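Local coordinates for PA14 domain-containing protein (Clostridium clariflavum, PDB 6QDI) that probably senses plant-biomass polysaccharides outside the cell, through tandem calcium-binding PA14 domains of an RsgI-type anti-sigma factor, at residues S225-R230 with M261-N266; L232-W237 with A245-I250. One frame throughout, in Å; residues are numbered along the deposited sequence. Where two conformers were deposited one is given.

Contact 1: residues S225-R230 with M261-N266; sequences SLWIDR and MLLYRN. With CA (calcium ion), chain E.
W227 and L263 both hold CG beside their own backbone N (chi1 -65° in W227), which brings the indole edge and the CD2 methyl of the leucine together on the face that strand alternation gives them, in an antiparallel sheet of the second PA14 domain, a beta-sandwich. The indole meets the leucine at its pyrrole edge: W227 CD1 lies 3.6 Å from L263 CD2 in one of the leucine's two conformers, so this touch is less certain than the backbone pairing. Extended through chi1 and chi2, M261 sets its sulfur obliquely above the indole, SD being 4.9 Å from the centroid of the five-membered ring of W227, a Met-aromatic contact; the bend at chi3 (-64°) turns only the terminal methyl. A flexible thioether next to a broad ring suits this partly exposed patch, while the compact S225 fits the buried place beside W237.

On the opposite face L226 and L262 form a non-hydrogen-bonded pair, and their branches cross obliquely until CD1 of L226 and CD1 of L262 are 4.0 Å apart. Leucine belongs here because both positions are buried; L262 also packs on W202 of strand 198-207.

Two hydrogen-bonded pairs flank the leucines. S225 and L263 exchange N-H...O bonds in both directions, while W227 N gives a nearly straight bond to M261 O (2.8 Å) and M261 N returns a longer one to W227 O (3.1 Å). M261 O also lies at the edge of the indole, near its plane.

Beyond the paired residues, strand 257-266 runs on to a calcium site to which D221, D222, G268 and A270 also contribute. N266 binds the ion through its amide oxygen, OD1 to calcium 2.4 Å, while its ND2 is hydrogen-bonded to L269 O.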
loop_
_atom_site.group_PDB
_atom_site.type_symbol
_atom_site.label_atom_id
_atom_site.label_comp_id
_atom_site.label_asym_id
_atom_site.label_seq_id
_atom_site.Cartn_x
_atom_site.Cartn_y
_atom_site.Cartn_z
ATOM N N SER A 225 5.915 -11.164 -17.191
ATOM C CA SER A 225 5.343 -12.106 -18.136
ATOM C C SER A 225 4.207 -12.855 -17.472
ATOM O O SER A 225 4.310 -13.233 -16.313
ATOM C CB SER A 225 6.376 -13.088 -18.677
ATOM O OG SER A 225 7.304 -12.392 -19.539
ATOM N N LEU A 226 3.135 -13.053 -18.227
ATOM C CA LEU A 226 1.976 -13.762 -17.720
ATOM C C LEU A 226 1.622 -14.952 -18.590
ATOM O O LEU A 226 1.344 -14.807 -19.794
ATOM C CB LEU A 226 0.742 -12.852 -17.675
ATOM C CG LEU A 226 -0.519 -13.489 -17.109
ATOM C CD1 LEU A 226 -0.406 -13.740 -15.606
ATOM C CD2 LEU A 226 -1.723 -12.595 -17.370
ATOM N N TRP A 227 1.605 -16.120 -17.954
ATOM C CA TRP A 227 1.183 -17.392 -18.555
ATOM C C TRP A 227 -0.184 -17.754 -17.985
ATOM O O TRP A 227 -0.377 -17.784 -16.767
ATOM C CB TRP A 227 2.167 -18.502 -18.189
ATOM C CG TRP A 227 3.526 -18.315 -18.735
ATOM C CD1 TRP A 227 4.528 -17.506 -18.269
ATOM C CD2 TRP A 227 4.067 -18.954 -19.917
ATOM N NE1 TRP A 227 5.652 -17.639 -19.052
ATOM C CE2 TRP A 227 5.404 -18.518 -20.065
ATOM C CE3 TRP A 227 3.566 -19.884 -20.831
ATOM C CZ2 TRP A 227 6.222 -18.948 -21.116
ATOM C CZ3 TRP A 227 4.379 -20.331 -21.859
ATOM C CH2 TRP A 227 5.699 -19.864 -21.987
ATOM N N ILE A 228 -1.131 -18.036 -18.871
ATOM C CA ILE A 228 -2.499 -18.419 -18.522
ATOM C C ILE A 228 -2.738 -19.741 -19.247
ATOM O O ILE A 228 -2.667 -19.799 -20.493
ATOM C CB ILE A 228 -3.499 -17.320 -19.013
ATOM C CG1 ILE A 228 -3.344 -16.040 -18.207
ATOM C CG2 ILE A 228 -4.893 -17.837 -19.047
ATOM C CD1 ILE A 228 -3.701 -16.119 -16.755
ATOM N N ASP A 229 -2.989 -20.796 -18.479
ATOM C CA ASP A 229 -3.153 -22.129 -19.063
ATOM C C ASP A 229 -2.023 -22.485 -20.007
ATOM O O ASP A 229 -2.200 -23.059 -21.080
ATOM C CB ASP A 229 -4.532 -22.313 -19.676
ATOM C CG ASP A 229 -5.631 -22.382 -18.637
ATOM O OD1 ASP A 229 -5.360 -22.828 -17.493
ATOM O OD2 ASP A 229 -6.791 -22.018 -18.974
ATOM N N ARG A 230 -0.792 -22.157 -19.586
ATOM C CA ARG A 230 0.455 -22.494 -20.293
ATOM C C ARG A 230 0.563 -21.847 -21.667
ATOM O O ARG A 230 1.334 -22.313 -22.498
ATOM C CB ARG A 230 0.698 -23.996 -20.329
ATOM C CG ARG A 230 0.662 -24.563 -18.946
ATOM C CD ARG A 230 1.094 -26.013 -18.921
ATOM N NE ARG A 230 0.873 -26.549 -17.606
ATOM C CZ ARG A 230 0.893 -27.851 -17.356
ATOM N NH1 ARG A 230 1.338 -28.741 -18.263
ATOM N NH2 ARG A 230 0.499 -28.261 -16.176
ATOM N N MET A 261 1.037 -18.494 -14.156
ATOM C CA MET A 261 2.437 -18.241 -13.771
ATOM C C MET A 261 2.697 -16.787 -14.133
ATOM O O MET A 261 2.573 -16.388 -15.295
ATOM C CB MET A 261 3.409 -19.162 -14.492
ATOM C CG MET A 261 4.860 -18.910 -14.094
ATOM S SD MET A 261 6.043 -19.967 -14.907
ATOM C CE MET A 261 5.607 -21.556 -14.334
ATOM N N LEU A 262 3.024 -15.985 -13.116
ATOM C CA LEU A 262 3.293 -14.563 -13.284
ATOM C C LEU A 262 4.728 -14.344 -12.860
ATOM O O LEU A 262 5.101 -14.613 -11.702
ATOM C CB LEU A 262 2.313 -13.721 -12.482
ATOM C CG LEU A 262 2.545 -12.227 -12.476
ATOM C CD1 LEU A 262 2.451 -11.613 -13.831
ATOM C CD2 LEU A 262 1.579 -11.564 -11.525
ATOM N N LEU A 263 5.547 -13.879 -13.798
ATOM C CA LEU A 263 6.962 -13.589 -13.545
ATOM C C LEU A 263 7.129 -12.075 -13.529
ATOM O O LEU A 263 6.531 -11.381 -14.334
ATOM C CB LEU A 263 7.852 -14.179 -14.654
ATOM C CG LEU A 263 7.838 -15.693 -14.888
ATOM C CD1 LEU A 263 7.659 -16.494 -13.612
ATOM C CD2 LEU A 263 6.783 -16.148 -15.884
ATOM N N TYR A 264 7.948 -11.600 -12.599
ATOM C CA TYR A 264 8.123 -10.173 -12.379
ATOM C C TYR A 264 9.572 -9.855 -12.089
ATOM O O TYR A 264 10.242 -10.637 -11.414
ATOM C CB TYR A 264 7.229 -9.751 -11.170
ATOM C CG TYR A 264 7.644 -8.395 -10.675
ATOM C CD1 TYR A 264 7.371 -7.239 -11.415
ATOM C CD2 TYR A 264 8.484 -8.287 -9.596
ATOM C CE1 TYR A 264 7.933 -6.037 -11.064
ATOM C CE2 TYR A 264 9.058 -7.084 -9.271
ATOM C CZ TYR A 264 8.792 -5.960 -10.016
ATOM O OH TYR A 264 9.400 -4.763 -9.656
ATOM N N ARG A 265 10.045 -8.677 -12.531
ATOM C CA ARG A 265 11.363 -8.229 -12.133
ATOM C C ARG A 265 11.428 -6.717 -11.955
ATOM O O ARG A 265 10.743 -5.945 -12.656
ATOM C CB ARG A 265 12.414 -8.640 -13.163
ATOM C CG ARG A 265 12.292 -7.919 -14.473
ATOM C CD ARG A 265 12.878 -8.618 -15.636
ATOM N NE ARG A 265 14.231 -9.056 -15.460
ATOM C CZ ARG A 265 15.044 -9.330 -16.475
ATOM N NH1 ARG A 265 14.673 -9.118 -17.720
ATOM N NH2 ARG A 265 16.251 -9.786 -16.210
ATOM N N ASN A 266 12.300 -6.334 -11.032
ATOM C CA ASN A 266 12.811 -4.958 -10.957
ATOM C C ASN A 266 14.264 -5.041 -11.389
ATOM O O ASN A 266 15.022 -5.865 -10.879
ATOM C CB ASN A 266 12.728 -4.401 -9.535
ATOM C CG ASN A 266 12.998 -2.900 -9.490
ATOM O OD1 ASN A 266 13.190 -2.262 -10.526
ATOM N ND2 ASN A 266 13.008 -2.326 -8.304
HETATM CA CA CA E . 12.336 -0.445 -11.886
#

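Contact 2: residues L232-W237 with A245-I250; sequences LLIDKW and AKTEAI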
loop_
_atom_site.group_PDB
_atom_site.type_symbol
_atom_site.label_atom_id
_atom_site.label_comp_id
_atom_site.label_asym_id
_atom_site.label_seq_id
_atom_site.Cartn_x
_atom_site.Cartn_y
_atom_site.Cartn_z
ATOM N N LEU A 232 1.645 -18.037 -23.211
ATOM C CA LEU A 232 2.280 -16.796 -22.815
ATOM C C LEU A 232 1.480 -15.642 -23.418
ATOM O O LEU A 232 1.544 -15.358 -24.615
ATOM C CB LEU A 232 3.706 -16.792 -23.298
ATOM C CG LEU A 232 4.515 -15.525 -23.020
ATOM C CD1 LEU A 232 4.626 -15.231 -21.539
ATOM C CD2 LEU A 232 5.886 -15.725 -23.642
ATOM N N LEU A 233 0.640 -15.019 -22.601
ATOM C CA LEU A 233 -0.288 -14.012 -23.078
ATOM C C LEU A 233 0.249 -12.602 -22.975
ATOM O O LEU A 233 -0.198 -11.737 -23.713
ATOM C CB LEU A 233 -1.655 -14.086 -22.414
ATOM C CG LEU A 233 -2.379 -15.410 -22.585
ATOM C CD1 LEU A 233 -3.786 -15.282 -22.001
ATOM C CD2 LEU A 233 -2.422 -15.902 -24.048
ATOM N N ILE A 234 1.179 -12.367 -22.057
ATOM C CA ILE A 234 1.857 -11.078 -21.904
ATOM C C ILE A 234 3.322 -11.378 -21.788
ATOM O O ILE A 234 3.732 -12.087 -20.866
ATOM C CB ILE A 234 1.363 -10.293 -20.659
ATOM C CG1 ILE A 234 -0.109 -9.939 -20.763
ATOM C CG2 ILE A 234 2.259 -9.064 -20.463
ATOM C CD1 ILE A 234 -0.738 -9.338 -19.536
ATOM N N ASP A 235 4.099 -10.905 -22.773
ATOM C CA ASP A 235 5.538 -11.164 -22.846
ATOM C C ASP A 235 6.279 -9.855 -22.759
ATOM O O ASP A 235 6.590 -9.253 -23.797
ATOM C CB ASP A 235 5.860 -11.927 -24.147
ATOM C CG ASP A 235 7.330 -12.349 -24.268
ATOM O OD1 ASP A 235 8.092 -12.172 -23.326
ATOM O OD2 ASP A 235 7.727 -12.869 -25.341
ATOM N N LYS A 236 6.534 -9.402 -21.539
ATOM C CA LYS A 236 7.107 -8.073 -21.301
ATOM C C LYS A 236 8.334 -8.175 -20.388
ATOM O O LYS A 236 8.649 -7.247 -19.657
ATOM C CB LYS A 236 6.033 -7.115 -20.769
ATOM C CG LYS A 236 4.963 -6.789 -21.764
ATOM C CD LYS A 236 5.461 -5.946 -22.915
ATOM C CE LYS A 236 4.359 -5.778 -23.939
ATOM N NZ LYS A 236 4.703 -4.846 -25.028
ATOM N N TRP A 237 9.049 -9.300 -20.456
ATOM C CA TRP A 237 10.152 -9.579 -19.554
ATOM C C TRP A 237 11.289 -8.612 -19.717
ATOM O O TRP A 237 11.920 -8.242 -18.747
ATOM C CB TRP A 237 10.648 -11.003 -19.777
ATOM C CG TRP A 237 11.598 -11.456 -18.761
ATOM C CD1 TRP A 237 12.892 -11.865 -18.946
ATOM C CD2 TRP A 237 11.352 -11.602 -17.347
ATOM N NE1 TRP A 237 13.458 -12.228 -17.762
ATOM C CE2 TRP A 237 12.542 -12.051 -16.761
ATOM C CE3 TRP A 237 10.259 -11.349 -16.514
ATOM C CZ2 TRP A 237 12.649 -12.290 -15.393
ATOM C CZ3 TRP A 237 10.382 -11.592 -15.152
ATOM C CH2 TRP A 237 11.564 -12.049 -14.622
ATOM N N ALA A 245 -0.022 -3.953 -19.431
ATOM C CA ALA A 245 -0.361 -4.796 -20.568
ATOM C C ALA A 245 -1.618 -5.569 -20.201
ATOM O O ALA A 245 -1.923 -5.770 -19.013
ATOM C CB ALA A 245 0.778 -5.763 -20.880
ATOM N N LYS A 246 -2.327 -6.054 -21.201
ATOM C CA LYS A 246 -3.546 -6.803 -20.970
ATOM C C LYS A 246 -3.664 -7.978 -21.916
ATOM O O LYS A 246 -3.078 -7.989 -23.013
ATOM C CB LYS A 246 -4.755 -5.921 -21.068
ATOM C CG LYS A 246 -5.036 -5.314 -22.441
ATOM C CD LYS A 246 -6.237 -4.357 -22.406
ATOM C CE LYS A 246 -6.515 -3.608 -23.705
ATOM N NZ LYS A 246 -6.279 -4.371 -24.952
ATOM N N THR A 247 -4.454 -8.950 -21.469
ATOM C CA THR A 247 -4.833 -10.060 -22.339
ATOM C C THR A 247 -5.963 -9.620 -23.273
ATOM O O THR A 247 -6.628 -8.618 -23.037
ATOM C CB THR A 247 -5.267 -11.301 -21.532
ATOM O OG1 THR A 247 -6.478 -11.041 -20.823
ATOM C CG2 THR A 247 -4.184 -11.716 -20.545
ATOM N N GLU A 248 -6.228 -10.449 -24.267
ATOM C CA GLU A 248 -7.504 -10.413 -24.952
ATOM C C GLU A 248 -8.595 -10.895 -23.992
ATOM O O GLU A 248 -8.318 -11.463 -22.939
ATOM C CB GLU A 248 -7.464 -11.309 -26.196
ATOM C CG GLU A 248 -6.409 -10.898 -27.189
ATOM C CD GLU A 248 -6.631 -9.493 -27.637
ATOM O OE1 GLU A 248 -7.715 -9.214 -28.193
ATOM O OE2 GLU A 248 -5.739 -8.649 -27.418
ATOM N N ALA A 249 -9.851 -10.664 -24.346
ATOM C CA ALA A 249 -10.964 -11.244 -23.597
ATOM C C ALA A 249 -10.967 -12.758 -23.718
ATOM O O ALA A 249 -10.682 -13.316 -24.812
ATOM C CB ALA A 249 -12.283 -10.685 -24.076
ATOM N N ILE A 250 -11.277 -13.431 -22.614
ATOM C CA ILE A 250 -11.288 -14.870 -22.550
ATOM C C ILE A 250 -12.620 -15.271 -21.916
ATOM O O ILE A 250 -12.987 -14.763 -20.852
ATOM C CB ILE A 250 -10.121 -15.403 -21.696
ATOM C CG1 ILE A 250 -8.766 -14.892 -22.217
ATOM C CG2 ILE A 250 -10.186 -16.928 -21.680
ATOM C CD1 ILE A 250 -7.615 -15.133 -21.268
HETATM O O HOH W 1 -0.828 -9.001 -24.225
#
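The flat peptide joining A245 to K246 has I234 over one face: I234 CD1 stands above it, 3.8 Å from A245 O and 4.0 Å from K246 N. The other branch of the same isoleucine, CG2, packs 3.6 Å from A245 CB, so a beta-branched side chain straddles a small alanine and its peptide. With CG1 beside the backbone N (chi1 -63°) and CG2 anti to it, I234 presents both arms to the neighbouring segment.

Further along, L233 lays its CB and CD1 across T247, CD1 coming 3.9 Å from T247 CG2. It also meets I250 tip to tip, CD1 of L233 to CD1 of I250 at 3.9 Å. T247 suits its place by having two different branches: the methyl joins this apolar group, while OG1 donates to E248 O (2.8 Å) and is also hydrogen-bonded to F216 N.

No direct hydrogen bond links the segments; a water donates to both L233 O (2.9 Å) and K246 O (2.7 Å). Within their own sheet, L233 and I234 stand opposite the single L226 of strand 223-228, making a classic beta bulge; their side chains pack across to the other sheet of the PA14 beta-sandwich.

How the contacts relate
Following the chain, strand 223-228 turns back through D229 and R230 into strand 231-240, its neighbour in the same sheet. The chain then crosses to strand 242-252, which pairs with strand 212-220 in the other sheet, and contact 2 closes this short loop by packing. Strand 257-266 finally returns to the first sheet, and contact 1 closes the longer loop around contact 2. L226 couples the two directly, its N and O probably hydrogen-bonded to I234 O and L233 N, while W237 packs against Y264. Contact 1 therefore joins two strands within one sheet, and contact 2 packs that sheet against the other, all within the second PA14 domain.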